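Long-range contacts in TarM (Staphylococcus aureus subsp. aureus 21178, PDB 4X7M), which belongs to the group 1 glycosyltransferases of the GT-B clan, two Rossmann-like domains facing each other across a cleft, with UDP bound in the model: residues N272-N277 with D295-F300; F300-F305 with L484-N489. The protein carries 1 engineered substitution. All coordinates share one frame; numbering follows the deposited sequence.

Both contacts use strand 299-301, an edge strand of the seven-stranded parallel sheet, and they follow one another along it with centres 16 Å apart, sharing Phe300. Contact 1 lies at the entry to the strand, where two loops are held mainly by amide, carboxylate and backbone groups; Asn274 and Glu297 are exposed and Asn298 partly so, while Ala273 and Val296 are buried beside them. Contact 2 lies at the exit and reaches across the sequence to helix 480-491, near the C-terminus. There aromatic and aliphatic side chains dominate, Ile302, Phe305 and Trp487 all being buried, and a lysine-to-carbonyl bond is the single hydrogen bond between its segments.

Contact 1 of 2, residues N272-N277 with D295-F300; sequences NANKIN and DVENIF
Asn274 grips the backbone of the facing loop through its side-chain amide. Asn274 OD1 accepts two N-H groups in a row: Glu297 N, 3.0 Å away, lies in the carbonyl plane on a lone pair (C=O...N 126°), while Asn298 N at 3.1 Å comes in almost end-on to the C=O (162°). Fixed in this way, the amide directs Asn274 ND2 to Glu297 OE1 at 2.8 Å, meeting the oxygen from above the carboxylate plane. Glu297 CB points away from the other loop, but with CG between the backbone N and the carbonyl carbon (chi1 50°) and a bend at chi2 the carboxylate turns back to Asn274.

Asn298 returns the grip from the other loop. Its ND2 donates to Ala273 O at 3.3 Å; this oxygen lies close to the amide plane of Asn298, while ND2 stands tilted from the carbonyl plane of Ala273. A weak bond runs from Asn298 ND2 to Ile276 O at 2.8 Å. Ala273 and Ile276 begin and end a type I turn, so one amide nitrogen spans both ends of it, the second bond being weak. Asn298 itself centres an inverse gamma turn, just before the strand.

Beneath the polar layer, Ala273 CB packs on Val296 CG1 at 3.6 Å, and Val296 CG2 lies against Asn274 OD1 and CG. At the far end Asn277 O lies 3.8 Å from Phe300 CE2; Asn277 OD1 is engaged by Lys244 N. The loops lead into neighbouring parallel strands, 278-281 and 299-301, joined through helix 284-293: the entry side of a beta-alpha-beta crossover in a Rossmann-like sheet.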
loop_
_atom_site.group_PDB
_atom_site.type_symbol
_atom_site.label_atom_id
_atom_site.label_comp_id
_atom_site.label_asym_id
_atom_site.label_seq_id
_atom_site.Cartn_x
_atom_site.Cartn_y
_atom_site.Cartn_z
ATOM N N ASN A 272 -7.241 -12.194 -17.907
ATOM C CA ASN A 272 -7.660 -13.415 -17.235
ATOM C C ASN A 272 -8.944 -13.293 -16.403
ATOM O O ASN A 272 -9.223 -14.155 -15.565
ATOM C CB ASN A 272 -6.485 -13.975 -16.428
ATOM C CG ASN A 272 -5.362 -14.459 -17.305
ATOM O OD1 ASN A 272 -5.443 -15.521 -17.935
ATOM N ND2 ASN A 272 -4.307 -13.670 -17.404
ATOM N N ALA A 273 -9.753 -12.259 -16.681
ATOM C CA ALA A 273 -11.013 -12.002 -15.984
ATOM C C ALA A 273 -12.046 -13.104 -16.191
ATOM O O ALA A 273 -12.723 -13.480 -15.234
ATOM C CB ALA A 273 -11.583 -10.669 -16.410
ATOM N N ASN A 274 -12.148 -13.639 -17.425
ATOM C CA ASN A 274 -13.097 -14.717 -17.748
ATOM C C ASN A 274 -12.716 -16.046 -17.102
ATOM O O ASN A 274 -13.597 -16.870 -16.837
ATOM C CB ASN A 274 -13.226 -14.909 -19.260
ATOM C CG ASN A 274 -14.004 -13.837 -19.977
ATOM O OD1 ASN A 274 -14.333 -12.789 -19.420
ATOM N ND2 ASN A 274 -14.315 -14.082 -21.237
ATOM N N LYS A 275 -11.406 -16.246 -16.849
ATOM C CA LYS A 275 -10.841 -17.462 -16.257
ATOM C C LYS A 275 -10.957 -17.514 -14.713
ATOM O O LYS A 275 -10.572 -18.507 -14.107
ATOM C CB LYS A 275 -9.400 -17.677 -16.750
ATOM C CG LYS A 275 -9.288 -17.866 -18.268
ATOM C CD LYS A 275 -7.846 -17.764 -18.745
ATOM C CE LYS A 275 -7.737 -17.470 -20.221
ATOM N NZ LYS A 275 -6.359 -17.055 -20.598
ATOM N N ILE A 276 -11.513 -16.455 -14.091
ATOM C CA ILE A 276 -11.767 -16.336 -12.643
ATOM C C ILE A 276 -13.203 -15.814 -12.408
ATOM O O ILE A 276 -13.894 -15.496 -13.377
ATOM C CB ILE A 276 -10.691 -15.521 -11.867
ATOM C CG1 ILE A 276 -10.578 -14.052 -12.362
ATOM C CG2 ILE A 276 -9.340 -16.245 -11.837
ATOM C CD1 ILE A 276 -10.067 -13.054 -11.291
ATOM N N ASN A 277 -13.649 -15.723 -11.136
ATOM C CA ASN A 277 -15.012 -15.293 -10.793
ATOM C C ASN A 277 -15.321 -13.872 -11.190
ATOM O O ASN A 277 -16.485 -13.555 -11.422
ATOM C CB ASN A 277 -15.349 -15.561 -9.332
ATOM C CG ASN A 277 -15.422 -17.034 -9.003
ATOM O OD1 ASN A 277 -14.419 -17.675 -8.618
ATOM N ND2 ASN A 277 -16.604 -17.609 -9.200
ATOM N N ASP A 295 -10.851 -8.442 -25.095
ATOM C CA ASP A 295 -11.722 -9.549 -25.484
ATOM C C ASP A 295 -12.094 -10.334 -24.202
ATOM O O ASP A 295 -11.796 -11.520 -24.093
ATOM C CB ASP A 295 -10.996 -10.471 -26.516
ATOM C CG ASP A 295 -10.995 -10.007 -27.973
ATOM O OD1 ASP A 295 -11.944 -9.272 -28.376
ATOM O OD2 ASP A 295 -10.089 -10.438 -28.731
ATOM N N VAL A 296 -12.712 -9.654 -23.215
ATOM C CA VAL A 296 -13.066 -10.259 -21.924
ATOM C C VAL A 296 -14.362 -9.579 -21.436
ATOM O O VAL A 296 -14.555 -8.392 -21.699
ATOM C CB VAL A 296 -11.830 -10.131 -20.956
ATOM C CG1 VAL A 296 -12.129 -9.357 -19.684
ATOM C CG2 VAL A 296 -11.208 -11.478 -20.640
ATOM N N GLU A 297 -15.264 -10.323 -20.776
ATOM C CA GLU A 297 -16.515 -9.729 -20.296
ATOM C C GLU A 297 -16.752 -9.711 -18.758
ATOM O O GLU A 297 -17.527 -8.885 -18.258
ATOM C CB GLU A 297 -17.754 -10.152 -21.149
ATOM C CG GLU A 297 -17.992 -11.634 -21.447
ATOM C CD GLU A 297 -17.273 -12.239 -22.642
ATOM O OE1 GLU A 297 -16.692 -13.339 -22.478
ATOM O OE2 GLU A 297 -17.243 -11.595 -23.718
ATOM N N ASN A 298 -16.030 -10.570 -18.024
ATOM C CA ASN A 298 -16.145 -10.728 -16.571
ATOM C C ASN A 298 -15.538 -9.573 -15.721
ATOM O O ASN A 298 -14.724 -9.813 -14.805
ATOM C CB ASN A 298 -15.612 -12.094 -16.171
ATOM C CG ASN A 298 -16.493 -12.872 -15.226
ATOM O OD1 ASN A 298 -17.694 -12.613 -15.094
ATOM N ND2 ASN A 298 -15.915 -13.878 -14.566
ATOM N N ILE A 299 -15.961 -8.315 -16.023
ATOM C CA ILE A 299 -15.487 -7.081 -15.347
ATOM C C ILE A 299 -16.619 -6.500 -14.533
ATOM O O ILE A 299 -17.744 -6.368 -15.030
ATOM C CB ILE A 299 -14.877 -6.032 -16.323
ATOM C CG1 ILE A 299 -13.773 -6.645 -17.168
ATOM C CG2 ILE A 299 -14.357 -4.791 -15.602
ATOM C CD1 ILE A 299 -14.204 -6.770 -18.586
ATOM N N PHE A 300 -16.330 -6.181 -13.277
ATOM C CA PHE A 300 -17.365 -5.661 -12.405
ATOM C C PHE A 300 -16.999 -4.365 -11.765
ATOM O O PHE A 300 -15.850 -4.166 -11.389
ATOM C CB PHE A 300 -17.770 -6.706 -11.354
ATOM C CG PHE A 300 -18.261 -7.981 -11.990
ATOM C CD1 PHE A 300 -19.529 -8.046 -12.582
ATOM C CD2 PHE A 300 -17.448 -9.101 -12.043
ATOM C CE1 PHE A 300 -19.977 -9.218 -13.194
ATOM C CE2 PHE A 300 -17.899 -10.279 -12.652
ATOM C CZ PHE A 300 -19.159 -10.328 -13.226
#

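Contact 2 of 2, residues F300-F305 with L484-N489; sequences FTISNF and LEKWLN
Ile302 lies against Trp487 with both of its branches. CG1 sits beside the backbone N (chi1 -46°) and the chain runs on extended, which carries Ile302 CD1 over one indole face, 3.9 Å from the centroid of the five-membered ring of Trp487 in a CH-pi contact. The other branch, Ile302 CG2, reaches the pyrrole side of the same ring system, 3.5 Å from Trp487 NE1. Ile302 CG1 also meets Lys486 CB at 3.9 Å, the two chains lying alongside each other, head to tail.

Lys486 is extended through its middle torsions and turns only at the last one (chi4 -95°). That turn brings Lys486 NZ to within 3.0 Å of Thr301 O, to which it donates a hydrogen bond, tilted out of the carbonyl plane. The bond ties the exposed lysine to the end of strand 299-301. Its helix, 480-491, is the last of the chain, and in the GT-B fold this helix characteristically crosses back from the second Rossmann-like domain to pack on the first; Phe29 of helix 18-31 makes an edge-to-face pair with Trp487.

Phe305 and Trp487 both hold CG beside the backbone N, opposite the carbonyl carbon, and each ring reaches closer to the other segment than its CB direction suggests. The Phe305 ring and the five-membered ring of Trp487 lie 17° from parallel, displaced so far that they hardly overlap (centroids 5.6 Å apart); Phe305 CE2 meets Trp487 CD1 at 3.9 Å. Phe305 CE1 approaches Leu484 N at 3.7 Å, and Phe305 CZ touches Leu484 CB, while Arg25 and Glu28 also touch the phenyl group.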
loop_
_atom_site.group_PDB
_atom_site.type_symbol
_atom_site.label_atom_id
_atom_site.label_comp_id
_atom_site.label_asym_id
_atom_site.label_seq_id
_atom_site.Cartn_x
_atom_site.Cartn_y
_atom_site.Cartn_z
ATOM N N PHE A 300 -16.330 -6.181 -13.277
ATOM C CA PHE A 300 -17.365 -5.661 -12.405
ATOM C C PHE A 300 -16.999 -4.365 -11.765
ATOM O O PHE A 300 -15.850 -4.166 -11.389
ATOM C CB PHE A 300 -17.770 -6.706 -11.354
ATOM C CG PHE A 300 -18.261 -7.981 -11.990
ATOM C CD1 PHE A 300 -19.529 -8.046 -12.582
ATOM C CD2 PHE A 300 -17.448 -9.101 -12.043
ATOM C CE1 PHE A 300 -19.977 -9.218 -13.194
ATOM C CE2 PHE A 300 -17.899 -10.279 -12.652
ATOM C CZ PHE A 300 -19.159 -10.328 -13.226
ATOM N N THR A 301 -17.980 -3.471 -11.652
ATOM C CA THR A 301 -17.799 -2.183 -11.024
ATOM C C THR A 301 -18.323 -2.233 -9.606
ATOM O O THR A 301 -19.521 -2.403 -9.358
ATOM C CB THR A 301 -18.417 -1.034 -11.842
ATOM O OG1 THR A 301 -17.710 -0.936 -13.078
ATOM C CG2 THR A 301 -18.311 0.319 -11.103
ATOM N N ILE A 302 -17.404 -2.095 -8.681
ATOM C CA ILE A 302 -17.700 -1.983 -7.271
ATOM C C ILE A 302 -16.772 -0.903 -6.788
ATOM O O ILE A 302 -15.553 -1.067 -6.839
ATOM C CB ILE A 302 -17.594 -3.283 -6.402
ATOM C CG1 ILE A 302 -18.290 -4.510 -7.077
ATOM C CG2 ILE A 302 -18.183 -3.009 -5.015
ATOM C CD1 ILE A 302 -18.135 -5.912 -6.345
ATOM N N SER A 303 -17.353 0.265 -6.444
ATOM C CA SER A 303 -16.645 1.389 -5.836
ATOM C C SER A 303 -16.058 0.878 -4.514
ATOM O O SER A 303 -16.639 -0.034 -3.904
ATOM C CB SER A 303 -17.661 2.470 -5.500
ATOM O OG SER A 303 -17.156 3.414 -4.570
ATOM N N ASN A 304 -14.954 1.480 -4.033
ATOM C CA ASN A 304 -14.467 1.030 -2.736
ATOM C C ASN A 304 -15.369 1.548 -1.608
ATOM O O ASN A 304 -16.066 2.535 -1.839
ATOM C CB ASN A 304 -12.919 1.119 -2.531
ATOM C CG ASN A 304 -12.260 2.462 -2.650
ATOM O OD1 ASN A 304 -12.365 3.276 -1.739
ATOM N ND2 ASN A 304 -11.452 2.680 -3.697
ATOM N N PHE A 305 -15.476 0.809 -0.467
ATOM C CA PHE A 305 -16.293 1.227 0.677
ATOM C C PHE A 305 -15.935 2.644 1.103
ATOM O O PHE A 305 -14.764 2.989 1.160
ATOM C CB PHE A 305 -16.154 0.254 1.898
ATOM C CG PHE A 305 -16.942 -1.021 1.752
ATOM C CD1 PHE A 305 -18.326 -1.014 1.843
ATOM C CD2 PHE A 305 -16.310 -2.212 1.410
ATOM C CE1 PHE A 305 -19.056 -2.183 1.647
ATOM C CE2 PHE A 305 -17.050 -3.377 1.192
ATOM C CZ PHE A 305 -18.408 -3.362 1.344
ATOM N N LEU A 484 -21.787 -3.468 -0.445
ATOM C CA LEU A 484 -21.786 -4.825 0.115
ATOM C C LEU A 484 -22.720 -5.751 -0.675
ATOM O O LEU A 484 -22.415 -6.938 -0.848
ATOM C CB LEU A 484 -22.201 -4.792 1.604
ATOM C CG LEU A 484 -22.333 -6.103 2.335
ATOM C CD1 LEU A 484 -20.972 -6.599 2.769
ATOM C CD2 LEU A 484 -23.233 -5.938 3.528
ATOM N N GLU A 485 -23.846 -5.198 -1.147
ATOM C CA GLU A 485 -24.824 -5.913 -1.950
ATOM C C GLU A 485 -24.156 -6.419 -3.233
ATOM O O GLU A 485 -24.319 -7.587 -3.565
ATOM C CB GLU A 485 -26.001 -4.982 -2.274
ATOM C CG GLU A 485 -27.207 -5.644 -2.924
ATOM C CD GLU A 485 -28.368 -4.705 -3.194
ATOM O OE1 GLU A 485 -28.118 -3.541 -3.579
ATOM O OE2 GLU A 485 -29.532 -5.137 -3.028
ATOM N N LYS A 486 -23.358 -5.552 -3.909
ATOM C CA LYS A 486 -22.624 -5.852 -5.145
ATOM C C LYS A 486 -21.636 -6.993 -4.950
ATOM O O LYS A 486 -21.615 -7.912 -5.766
ATOM C CB LYS A 486 -21.934 -4.606 -5.693
ATOM C CG LYS A 486 -22.885 -3.602 -6.312
ATOM C CD LYS A 486 -22.250 -2.223 -6.428
ATOM C CE LYS A 486 -22.942 -1.361 -7.455
ATOM N NZ LYS A 486 -22.261 -1.423 -8.794
ATOM N N TRP A 487 -20.853 -6.961 -3.857
ATOM C CA TRP A 487 -19.886 -8.009 -3.478
ATOM C C TRP A 487 -20.611 -9.324 -3.218
ATOM O O TRP A 487 -20.234 -10.351 -3.784
ATOM C CB TRP A 487 -19.100 -7.600 -2.220
ATOM C CG TRP A 487 -17.970 -6.641 -2.472
ATOM C CD1 TRP A 487 -17.878 -5.346 -2.053
ATOM C CD2 TRP A 487 -16.715 -6.956 -3.069
ATOM N NE1 TRP A 487 -16.660 -4.819 -2.406
ATOM C CE2 TRP A 487 -15.917 -5.788 -3.020
ATOM C CE3 TRP A 487 -16.195 -8.107 -3.677
ATOM C CZ2 TRP A 487 -14.628 -5.734 -3.564
ATOM C CZ3 TRP A 487 -14.924 -8.053 -4.219
ATOM C CH2 TRP A 487 -14.155 -6.873 -4.166
ATOM N N LEU A 488 -21.684 -9.275 -2.389
ATOM C CA LEU A 488 -22.491 -10.442 -2.012
ATOM C C LEU A 488 -23.074 -11.108 -3.234
ATOM O O LEU A 488 -22.999 -12.328 -3.350
ATOM C CB LEU A 488 -23.620 -10.047 -1.030
ATOM C CG LEU A 488 -23.402 -10.236 0.485
ATOM C CD1 LEU A 488 -23.703 -11.649 0.934
ATOM C CD2 LEU A 488 -22.039 -9.774 0.951
ATOM N N ASN A 489 -23.585 -10.302 -4.173
ATOM C CA ASN A 489 -24.197 -10.736 -5.433
ATOM C C ASN A 489 -23.257 -11.596 -6.266
ATOM O O ASN A 489 -23.706 -12.492 -6.984
ATOM C CB ASN A 489 -24.642 -9.530 -6.241
ATOM C CG ASN A 489 -25.813 -9.805 -7.141
ATOM O OD1 ASN A 489 -26.888 -10.213 -6.692
ATOM N ND2 ASN A 489 -25.638 -9.540 -8.427
#